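Local atomic coordinates of putative endonuclease/exonuclease/phosphatase family protein (Bacteroides thetaiotaomicron, PDB entry 3MPR), a protein that probably cleaves nucleic acid phosphodiester bonds as a metal-dependent nuclease of the endonuclease/exonuclease/phosphatase family. Residues S6-A17 with D45-Q56; T245-E253 with K270-S278. One frame throughout, in Å; residues are numbered along the deposited sequence.

Interaction 1: residues S6-A17 with D45-Q56; sequences SLTVASYNLRNA and DIFGTQECFLHQ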
loop_
_atom_site.group_PDB
_atom_site.type_symbol
_atom_site.label_atom_id
_atom_site.label_comp_id
_atom_site.label_asym_id
_atom_site.label_seq_id
_atom_site.Cartn_x
_atom_site.Cartn_y
_atom_site.Cartn_z
ATOM N N SER A 6 4.907 -16.786 -7.321
ATOM C CA SER A 6 4.382 -15.741 -6.433
ATOM C C SER A 6 3.252 -14.976 -7.103
ATOM O O SER A 6 3.369 -14.579 -8.266
ATOM C CB SER A 6 5.496 -14.770 -6.023
ATOM O OG SER A 6 6.413 -15.439 -5.201
ATOM N N LEU A 7 2.153 -14.784 -6.376
ATOM C CA LEU A 7 0.986 -14.079 -6.900
ATOM C C LEU A 7 0.518 -12.992 -5.934
ATOM O O LEU A 7 0.452 -13.219 -4.732
ATOM C CB LEU A 7 -0.183 -15.061 -7.059
ATOM C CG LEU A 7 -0.089 -16.179 -8.079
ATOM C CD1 LEU A 7 -1.307 -17.078 -7.956
ATOM C CD2 LEU A 7 0.022 -15.603 -9.481
ATOM N N THR A 8 0.133 -11.835 -6.462
ATOM C CA THR A 8 -0.572 -10.859 -5.642
ATOM C C THR A 8 -2.019 -10.817 -6.096
ATOM O O THR A 8 -2.292 -10.519 -7.256
ATOM C CB THR A 8 0.031 -9.466 -5.789
ATOM O OG1 THR A 8 1.361 -9.493 -5.274
ATOM C CG2 THR A 8 -0.789 -8.444 -5.004
ATOM N N VAL A 9 -2.937 -11.125 -5.191
ATOM C CA VAL A 9 -4.351 -11.148 -5.544
ATOM C C VAL A 9 -5.103 -10.172 -4.653
ATOM O O VAL A 9 -4.574 -9.726 -3.634
ATOM C CB VAL A 9 -4.952 -12.561 -5.426
ATOM C CG1 VAL A 9 -4.154 -13.556 -6.289
ATOM C CG2 VAL A 9 -4.992 -13.026 -3.963
ATOM N N ALA A 10 -6.309 -9.808 -5.073
ATOM C CA ALA A 10 -7.149 -8.885 -4.316
ATOM C C ALA A 10 -8.626 -9.184 -4.526
ATOM O O ALA A 10 -9.018 -9.848 -5.493
ATOM C CB ALA A 10 -6.850 -7.448 -4.707
ATOM N N SER A 11 -9.428 -8.695 -3.590
ATOM C CA SER A 11 -10.875 -8.700 -3.704
ATOM C C SER A 11 -11.304 -7.261 -3.443
ATOM O O SER A 11 -10.881 -6.646 -2.465
ATOM C CB SER A 11 -11.487 -9.629 -2.655
ATOM O OG SER A 11 -12.909 -9.668 -2.788
ATOM N N TYR A 12 -12.119 -6.703 -4.322
ATOM C CA TYR A 12 -12.476 -5.286 -4.183
ATOM C C TYR A 12 -13.875 -5.052 -4.707
ATOM O O TYR A 12 -14.118 -5.176 -5.911
ATOM C CB TYR A 12 -11.498 -4.443 -4.991
ATOM C CG TYR A 12 -11.380 -2.984 -4.585
ATOM C CD1 TYR A 12 -12.141 -2.451 -3.555
ATOM C CD2 TYR A 12 -10.488 -2.146 -5.240
ATOM C CE1 TYR A 12 -12.015 -1.111 -3.187
ATOM C CE2 TYR A 12 -10.352 -0.799 -4.879
ATOM C CZ TYR A 12 -11.119 -0.291 -3.859
ATOM O OH TYR A 12 -10.980 1.037 -3.501
ATOM N N ASN A 13 -14.793 -4.708 -3.809
ATOM C CA ASN A 13 -16.135 -4.310 -4.215
ATOM C C ASN A 13 -16.101 -2.849 -4.663
ATOM O O ASN A 13 -15.868 -1.954 -3.855
ATOM C CB ASN A 13 -17.113 -4.497 -3.057
ATOM C CG ASN A 13 -18.530 -4.090 -3.418
ATOM O OD1 ASN A 13 -18.740 -3.180 -4.214
ATOM N ND2 ASN A 13 -19.508 -4.772 -2.839
ATOM N N LEU A 14 -16.330 -2.613 -5.953
ATOM C CA LEU A 14 -16.105 -1.296 -6.550
ATOM C C LEU A 14 -17.325 -0.376 -6.432
ATOM O O LEU A 14 -17.261 0.801 -6.801
ATOM C CB LEU A 14 -15.663 -1.437 -8.014
ATOM C CG LEU A 14 -14.425 -2.314 -8.257
ATOM C CD1 LEU A 14 -13.855 -2.056 -9.647
ATOM C CD2 LEU A 14 -13.357 -2.073 -7.200
ATOM N N ARG A 15 -18.425 -0.926 -5.924
ATOM C CA ARG A 15 -19.671 -0.178 -5.720
ATOM C C ARG A 15 -20.381 0.181 -7.034
ATOM O O ARG A 15 -19.846 0.895 -7.887
ATOM C CB ARG A 15 -19.426 1.073 -4.872
ATOM C CG ARG A 15 -20.688 1.866 -4.540
ATOM C CD ARG A 15 -21.695 0.984 -3.809
ATOM N NE ARG A 15 -22.872 1.721 -3.350
ATOM C CZ ARG A 15 -24.007 1.129 -2.995
ATOM N NH1 ARG A 15 -24.104 -0.195 -3.065
ATOM N NH2 ARG A 15 -25.042 1.849 -2.585
ATOM N N ASN A 16 -21.593 -0.329 -7.200
ATOM C CA ASN A 16 -22.325 -0.078 -8.433
ATOM C C ASN A 16 -22.528 1.423 -8.652
ATOM O O ASN A 16 -22.737 2.182 -7.704
ATOM C CB ASN A 16 -23.665 -0.812 -8.423
ATOM C CG ASN A 16 -24.665 -0.173 -7.494
ATOM O OD1 ASN A 16 -24.850 -0.610 -6.361
ATOM N ND2 ASN A 16 -25.315 0.878 -7.969
ATOM N N ALA A 17 -22.457 1.842 -9.907
ATOM C CA ALA A 17 -22.657 3.246 -10.242
ATOM C C ALA A 17 -24.134 3.611 -10.132
ATOM O O ALA A 17 -24.976 3.009 -10.792
ATOM C CB ALA A 17 -22.124 3.545 -11.627
ATOM N N ASP A 45 -2.018 -8.628 -9.406
ATOM C CA ASP A 45 -1.844 -9.469 -10.587
ATOM C C ASP A 45 -3.196 -9.907 -11.131
ATOM O O ASP A 45 -3.420 -9.959 -12.336
ATOM C CB ASP A 45 -1.049 -10.728 -10.242
ATOM C CG ASP A 45 0.399 -10.432 -9.897
ATOM O OD1 ASP A 45 0.930 -9.385 -10.341
ATOM O OD2 ASP A 45 1.000 -11.253 -9.187
ATOM N N ILE A 46 -4.081 -10.256 -10.211
ATOM C CA ILE A 46 -5.407 -10.721 -10.544
ATOM C C ILE A 46 -6.328 -10.402 -9.382
ATOM O O ILE A 46 -5.966 -10.591 -8.228
ATOM C CB ILE A 46 -5.386 -12.230 -10.865
ATOM C CG1 ILE A 46 -6.803 -12.771 -11.067
ATOM C CG2 ILE A 46 -4.654 -12.997 -9.795
ATOM C CD1 ILE A 46 -6.816 -14.035 -11.888
ATOM N N PHE A 47 -7.512 -9.883 -9.675
ATOM C CA PHE A 47 -8.416 -9.517 -8.593
ATOM C C PHE A 47 -9.880 -9.708 -8.958
ATOM O O PHE A 47 -10.251 -9.539 -10.107
ATOM C CB PHE A 47 -8.148 -8.084 -8.083
ATOM C CG PHE A 47 -8.282 -6.992 -9.133
ATOM C CD1 PHE A 47 -7.284 -6.767 -10.064
ATOM C CD2 PHE A 47 -9.376 -6.140 -9.124
ATOM C CE1 PHE A 47 -7.404 -5.740 -10.992
ATOM C CE2 PHE A 47 -9.504 -5.121 -10.044
ATOM C CZ PHE A 47 -8.505 -4.913 -10.981
ATOM N N GLY A 48 -10.678 -10.084 -7.962
ATOM C CA GLY A 48 -12.109 -10.206 -8.099
ATOM C C GLY A 48 -12.735 -8.876 -7.746
ATOM O O GLY A 48 -12.315 -8.206 -6.797
ATOM N N THR A 49 -13.714 -8.473 -8.540
ATOM C CA THR A 49 -14.477 -7.264 -8.261
ATOM C C THR A 49 -15.947 -7.609 -8.057
ATOM O O THR A 49 -16.419 -8.637 -8.532
ATOM C CB THR A 49 -14.380 -6.263 -9.420
ATOM O OG1 THR A 49 -14.999 -6.819 -10.594
ATOM C CG2 THR A 49 -12.918 -5.909 -9.706
ATOM N N GLN A 50 -16.679 -6.744 -7.367
ATOM C CA GLN A 50 -18.115 -6.927 -7.253
ATOM C C GLN A 50 -18.850 -5.623 -7.571
ATOM O O GLN A 50 -18.280 -4.530 -7.466
ATOM C CB GLN A 50 -18.501 -7.464 -5.872
ATOM C CG GLN A 50 -17.728 -8.722 -5.448
ATOM C CD GLN A 50 -16.363 -8.419 -4.847
ATOM O OE1 GLN A 50 -16.202 -7.472 -4.070
ATOM N NE2 GLN A 50 -15.369 -9.239 -5.189
ATOM N N GLU A 51 -20.102 -5.772 -7.995
ATOM C CA GLU A 51 -21.052 -4.674 -8.210
ATOM C C GLU A 51 -20.955 -3.884 -9.510
ATOM O O GLU A 51 -21.751 -2.977 -9.729
ATOM C CB GLU A 51 -21.083 -3.707 -7.025
ATOM C CG GLU A 51 -21.649 -4.322 -5.763
ATOM C CD GLU A 51 -22.103 -3.292 -4.736
ATOM O OE1 GLU A 51 -22.501 -2.166 -5.129
ATOM O OE2 GLU A 51 -22.094 -3.629 -3.533
ATOM N N CYS A 52 -20.001 -4.200 -10.372
ATOM C CA CYS A 52 -19.859 -3.401 -11.589
ATOM C C CYS A 52 -20.921 -3.706 -12.641
ATOM O O CYS A 52 -21.137 -4.855 -12.996
ATOM C CB CYS A 52 -18.495 -3.635 -12.223
ATOM S SG CYS A 52 -17.147 -2.850 -11.319
ATOM N N PHE A 53 -21.542 -2.663 -13.169
ATOM C CA PHE A 53 -22.321 -2.811 -14.381
ATOM C C PHE A 53 -21.330 -2.835 -15.534
ATOM O O PHE A 53 -20.169 -2.477 -15.366
ATOM C CB PHE A 53 -23.318 -1.657 -14.524
ATOM C CG PHE A 53 -24.416 -1.678 -13.508
ATOM C CD1 PHE A 53 -25.384 -2.663 -13.540
ATOM C CD2 PHE A 53 -24.499 -0.694 -12.537
ATOM C CE1 PHE A 53 -26.404 -2.685 -12.610
ATOM C CE2 PHE A 53 -25.514 -0.712 -11.602
ATOM C CZ PHE A 53 -26.469 -1.709 -11.638
ATOM N N LEU A 54 -21.766 -3.265 -16.711
ATOM C CA LEU A 54 -20.834 -3.390 -17.819
ATOM C C LEU A 54 -20.114 -2.076 -18.128
ATOM O O LEU A 54 -18.933 -2.080 -18.452
ATOM C CB LEU A 54 -21.545 -3.919 -19.074
ATOM C CG LEU A 54 -20.691 -4.056 -20.338
ATOM C CD1 LEU A 54 -19.523 -5.006 -20.118
ATOM C CD2 LEU A 54 -21.539 -4.508 -21.530
ATOM N N HIS A 55 -20.813 -0.948 -18.044
ATOM C CA HIS A 55 -20.155 0.311 -18.369
ATOM C C HIS A 55 -18.987 0.603 -17.425
ATOM O O HIS A 55 -17.958 1.126 -17.851
ATOM C CB HIS A 55 -21.140 1.486 -18.466
ATOM C CG HIS A 55 -21.652 1.986 -17.149
ATOM N ND1 HIS A 55 -22.779 1.476 -16.544
ATOM C CD2 HIS A 55 -21.230 3.000 -16.359
ATOM C CE1 HIS A 55 -23.014 2.133 -15.423
ATOM N NE2 HIS A 55 -22.087 3.065 -15.287
ATOM N N GLN A 56 -19.142 0.231 -16.157
ATOM C CA GLN A 56 -18.069 0.379 -15.177
ATOM C C GLN A 56 -16.878 -0.535 -15.486
ATOM O O GLN A 56 -15.722 -0.165 -15.262
ATOM C CB GLN A 56 -18.601 0.054 -13.785
ATOM C CG GLN A 56 -19.656 1.018 -13.277
ATOM C CD GLN A 56 -20.121 0.639 -11.901
ATOM O OE1 GLN A 56 -19.446 0.921 -10.907
ATOM N NE2 GLN A 56 -21.258 -0.028 -11.828
HETATM O O HOH W 1 3.076 -8.447 -8.122
HETATM O O HOH W 2 -14.481 -7.654 -1.947
#

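Interaction 2: residues T245-E253 with K270-S278; sequences TDTYRSVRE and KAYEARTPS. With ACY (acetic acid), chain E.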
loop_
_atom_site.group_PDB
_atom_site.type_symbol
_atom_site.label_atom_id
_atom_site.label_comp_id
_atom_site.label_asym_id
_atom_site.label_seq_id
_atom_site.Cartn_x
_atom_site.Cartn_y
_atom_site.Cartn_z
ATOM N N THR A 245 -6.294 1.249 3.107
ATOM C CA THR A 245 -7.170 2.317 3.585
ATOM C C THR A 245 -6.972 3.638 2.835
ATOM O O THR A 245 -7.459 4.688 3.275
ATOM C CB THR A 245 -6.941 2.555 5.106
ATOM O OG1 THR A 245 -5.577 2.922 5.352
ATOM C CG2 THR A 245 -7.256 1.277 5.891
ATOM N N ASP A 246 -6.281 3.576 1.695
ATOM C CA ASP A 246 -5.897 4.777 0.955
ATOM C C ASP A 246 -7.137 5.634 0.740
ATOM O O ASP A 246 -8.213 5.103 0.454
ATOM C CB ASP A 246 -5.326 4.427 -0.428
ATOM C CG ASP A 246 -4.171 3.441 -0.385
ATOM O OD1 ASP A 246 -4.145 2.544 0.487
ATOM O OD2 ASP A 246 -3.304 3.539 -1.289
ATOM N N THR A 247 -6.997 6.952 0.877
ATOM C CA THR A 247 -8.110 7.859 0.583
ATOM C C THR A 247 -7.687 9.010 -0.321
ATOM O O THR A 247 -6.533 9.460 -0.287
ATOM C CB THR A 247 -8.703 8.486 1.880
ATOM O OG1 THR A 247 -7.636 8.986 2.693
ATOM C CG2 THR A 247 -9.492 7.466 2.673
ATOM N N TYR A 248 -8.632 9.497 -1.116
ATOM C CA TYR A 248 -8.408 10.696 -1.906
ATOM C C TYR A 248 -9.132 11.873 -1.243
ATOM O O TYR A 248 -9.635 11.741 -0.123
ATOM C CB TYR A 248 -8.826 10.482 -3.375
ATOM C CG TYR A 248 -10.325 10.389 -3.657
ATOM C CD1 TYR A 248 -11.006 11.468 -4.196
ATOM C CD2 TYR A 248 -11.037 9.216 -3.438
ATOM C CE1 TYR A 248 -12.355 11.401 -4.486
ATOM C CE2 TYR A 248 -12.410 9.133 -3.730
ATOM C CZ TYR A 248 -13.054 10.240 -4.257
ATOM O OH TYR A 248 -14.402 10.220 -4.550
ATOM N N ARG A 249 -9.161 13.026 -1.905
ATOM C CA ARG A 249 -9.777 14.205 -1.299
ATOM C C ARG A 249 -10.676 14.884 -2.304
ATOM O O ARG A 249 -10.384 14.880 -3.499
ATOM C CB ARG A 249 -8.725 15.211 -0.825
ATOM C CG ARG A 249 -7.746 14.685 0.238
ATOM C CD ARG A 249 -8.360 14.557 1.644
ATOM N NE ARG A 249 -7.335 14.095 2.582
ATOM C CZ ARG A 249 -7.035 12.817 2.786
ATOM N NH1 ARG A 249 -7.719 11.869 2.149
ATOM N NH2 ARG A 249 -6.061 12.485 3.633
ATOM N N SER A 250 -11.747 15.497 -1.812
ATOM C CA SER A 250 -12.605 16.310 -2.663
ATOM C C SER A 250 -12.858 17.647 -1.989
ATOM O O SER A 250 -12.680 17.787 -0.780
ATOM C CB SER A 250 -13.931 15.594 -2.930
ATOM O OG SER A 250 -14.654 15.459 -1.721
ATOM N N VAL A 251 -13.250 18.638 -2.778
ATOM C CA VAL A 251 -13.594 19.939 -2.222
ATOM C C VAL A 251 -14.948 19.862 -1.534
ATOM O O VAL A 251 -15.914 19.351 -2.101
ATOM C CB VAL A 251 -13.634 21.025 -3.305
ATOM C CG1 VAL A 251 -14.117 22.352 -2.713
ATOM C CG2 VAL A 251 -12.259 21.187 -3.928
ATOM N N ARG A 252 -14.996 20.349 -0.299
ATOM C CA ARG A 252 -16.228 20.410 0.480
ATOM C C ARG A 252 -17.158 21.468 -0.096
ATOM O O ARG A 252 -16.794 22.641 -0.172
ATOM C CB ARG A 252 -15.912 20.769 1.933
ATOM C CG ARG A 252 -16.202 19.679 2.934
ATOM C CD ARG A 252 -16.175 20.217 4.357
ATOM N NE ARG A 252 -15.448 19.325 5.260
ATOM C CZ ARG A 252 -15.907 18.155 5.695
ATOM N NH1 ARG A 252 -17.100 17.715 5.307
ATOM N NH2 ARG A 252 -15.169 17.418 6.518
ATOM N N GLU A 253 -18.354 21.048 -0.499
ATOM C CA GLU A 253 -19.353 21.969 -1.023
ATOM C C GLU A 253 -20.055 22.703 0.113
ATOM O O GLU A 253 -19.687 23.825 0.459
ATOM C CB GLU A 253 -20.382 21.228 -1.878
ATOM C CG GLU A 253 -21.280 20.279 -1.096
ATOM C CD GLU A 253 -22.635 20.093 -1.754
ATOM O OE1 GLU A 253 -22.928 20.827 -2.720
ATOM O OE2 GLU A 253 -23.409 19.219 -1.306
ATOM N N LYS A 270 -9.951 27.073 0.548
ATOM C CA LYS A 270 -10.583 25.823 0.131
ATOM C C LYS A 270 -10.563 24.791 1.251
ATOM O O LYS A 270 -9.518 24.532 1.847
ATOM C CB LYS A 270 -9.884 25.250 -1.104
ATOM C CG LYS A 270 -9.822 26.206 -2.283
ATOM C CD LYS A 270 -11.205 26.477 -2.846
ATOM C CE LYS A 270 -11.683 25.320 -3.695
ATOM N NZ LYS A 270 -10.801 25.121 -4.878
ATOM N N ALA A 271 -11.722 24.207 1.542
ATOM C CA ALA A 271 -11.798 23.133 2.525
ATOM C C ALA A 271 -12.019 21.813 1.797
ATOM O O ALA A 271 -12.663 21.783 0.747
ATOM C CB ALA A 271 -12.912 23.392 3.515
ATOM N N TYR A 272 -11.475 20.731 2.352
ATOM C CA TYR A 272 -11.514 19.426 1.701
ATOM C C TYR A 272 -12.012 18.383 2.676
ATOM O O TYR A 272 -12.050 18.628 3.878
ATOM C CB TYR A 272 -10.115 19.022 1.230
ATOM C CG TYR A 272 -9.550 19.914 0.158
ATOM C CD1 TYR A 272 -8.859 21.077 0.488
ATOM C CD2 TYR A 272 -9.697 19.594 -1.187
ATOM C CE1 TYR A 272 -8.335 21.898 -0.490
ATOM C CE2 TYR A 272 -9.174 20.413 -2.178
ATOM C CZ TYR A 272 -8.498 21.562 -1.820
ATOM O OH TYR A 272 -7.973 22.370 -2.799
ATOM N N GLU A 273 -12.400 17.219 2.152
ATOM C CA GLU A 273 -12.762 16.095 2.995
ATOM C C GLU A 273 -12.216 14.799 2.412
ATOM O O GLU A 273 -12.055 14.670 1.200
ATOM C CB GLU A 273 -14.276 15.992 3.164
ATOM C CG GLU A 273 -15.041 15.702 1.888
ATOM C CD GLU A 273 -16.557 15.772 2.103
ATOM O OE1 GLU A 273 -17.118 14.846 2.734
ATOM O OE2 GLU A 273 -17.183 16.759 1.656
ATOM N N ALA A 274 -11.931 13.845 3.284
ATOM C CA ALA A 274 -11.472 12.542 2.833
ATOM C C ALA A 274 -12.618 11.811 2.160
ATOM O O ALA A 274 -13.771 11.950 2.566
ATOM C CB ALA A 274 -10.942 11.732 4.002
ATOM N N ARG A 275 -12.291 11.036 1.128
ATOM C CA ARG A 275 -13.263 10.214 0.412
ATOM C C ARG A 275 -12.647 8.837 0.249
ATOM O O ARG A 275 -11.451 8.732 -0.014
ATOM C CB ARG A 275 -13.491 10.776 -0.999
ATOM C CG ARG A 275 -14.201 12.114 -1.061
ATOM C CD ARG A 275 -15.694 11.914 -0.905
ATOM N NE ARG A 275 -16.420 13.183 -0.941
ATOM C CZ ARG A 275 -17.733 13.286 -0.754
ATOM N NH1 ARG A 275 -18.458 12.196 -0.523
ATOM N NH2 ARG A 275 -18.319 14.476 -0.793
ATOM N N THR A 276 -13.448 7.784 0.381
ATOM C CA THR A 276 -12.929 6.442 0.142
ATOM C C THR A 276 -13.197 6.090 -1.326
ATOM O O THR A 276 -14.246 6.439 -1.862
ATOM C CB THR A 276 -13.570 5.407 1.077
ATOM O OG1 THR A 276 -14.998 5.432 0.914
ATOM C CG2 THR A 276 -13.211 5.709 2.523
ATOM N N PRO A 277 -12.235 5.433 -1.986
ATOM C CA PRO A 277 -12.380 5.112 -3.413
ATOM C C PRO A 277 -13.581 4.198 -3.675
ATOM O O PRO A 277 -14.178 4.289 -4.738
ATOM C CB PRO A 277 -11.065 4.406 -3.750
ATOM C CG PRO A 277 -10.079 4.988 -2.763
ATOM C CD PRO A 277 -10.871 5.171 -1.494
ATOM N N SER A 278 -13.924 3.339 -2.722
ATOM C CA SER A 278 -15.192 2.614 -2.785
ATOM C C SER A 278 -15.759 2.505 -1.383
ATOM O O SER A 278 -15.122 2.927 -0.432
ATOM C CB SER A 278 -15.019 1.221 -3.389
ATOM O OG SER A 278 -16.273 0.561 -3.414
HETATM C C ACY E . -6.910 13.318 -5.108
HETATM O O ACY E . -7.798 12.822 -5.845
HETATM O OXT ACY E . -6.944 13.341 -3.847
HETATM C CH3 ACY E . -5.722 13.905 -5.808
HETATM O O HOH W 3 -15.806 8.453 -2.859
HETATM O O HOH W 4 -16.884 16.851 -1.264
HETATM O O HOH W 5 -14.131 24.605 -0.115
#

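Interaction 1: residues S6-A17 with D45-Q56
The carboxylate of E51 is held by three donors from the end of the strand carrying N13 and the turn after it. N13 ND2 donates to E51 OE2 at 2.9 Å, in the plane of its own amide but from above the carboxylate plane, the two planes standing 74° apart. On the other oxygen, the backbone N of N16 reaches E51 OE1 at 2.9 Å on the anti side, nearly straight, while R15 NH1 takes the syn lone pair of E51 OE1 in a longer salt bridge of 3.3 Å. R15 has a further ionic partner in D21, and N13 ND2 also bonds D178. E51 binds magnesium in this protein, though no metal sits in this chain; it follows directly on strand 46-50, which runs parallel to strand 5-13 in one of the two sheets of the DNase I-like sandwich. With an alanine at this position, N13 ND2 and the N-H of N16 would probably lose this acceptor, R15 one of its two carboxylate partners, and the site a magnesium-binding carboxylate. One shell out, N13 is held in an Asx turn: with CG anti to the backbone N (chi1 180°), its OD1 accepts from R15 N at 2.8 Å. Q50 OE1 shares a water with S11 OG, while its NE2 bonds N140. Alternating backbone bonds such as G48 N to A10 O (3.0 Å) carry the pairing back to D45, where T8 N meets D45 OD2 at 2.9 Å from above the carboxylate plane. Between these ends V9 CG1 lies beside I46 CG2 at 3.6 Å, both side chains touching F138 of strand 135-142.

Interaction 2: residues T245-E253 with K270-S278
R275 lays its CB over one face of the Y248 ring, a CH-pi contact 3.5 Å from the ring centroid, within a two-stranded antiparallel hairpin-like arm whose connecting residues 254-269 are not modelled. Y248 CG sits between its backbone N and carbonyl carbon (chi1 72°), which folds the ring across toward the partner strand; T276 O and P277 CA come at the ring edge, and its hydroxyl bonds Q30. The R275 guanidinium lies only 25° from the ring plane. Its NE points at S250 OG, 3.0 Å away and in the guanidinium plane, while NH1 is held by D26 and by R24 O. E273 OE1 lies over a face of this guanidinium, and E273 OE2, 3.5 Å from R275 NH2 but well out of its plane, attracts it by charge alone. E273 CB in turn sits over the centre of the R252 guanidinium, the two side chains crossing at about a right angle. On the face shared by R249 and A274, R249 NE bonds S221 O of the second subunit, and Y272 meets the ring of F222 of that subunit. Y248 O accepts R275 N (3.0 Å) and R249 NH1 (3.0 Å) from opposite faces of its carbonyl plane.

In the fold
Interactions 1 and 2 have centres about 21 Å apart but touch where the arm returns to the core. S278 OG lies 2.6 Å from N13 O, a probable hydrogen bond, and Y12 OH packs 3.4 Å from P277 CB. Thus the end of segment 270-278 rests on the strand whose N13 and following turn hold E51, the magnesium-binding residue. R31 of helix 28-41 joins the two as well, since its NH1 bonds both L14 O and P277 O. Interaction 1 is buried, its centre about 6 Å from that of the chain; interaction 2 lies about 25 Å out, away from the metal site, and meets the second subunit.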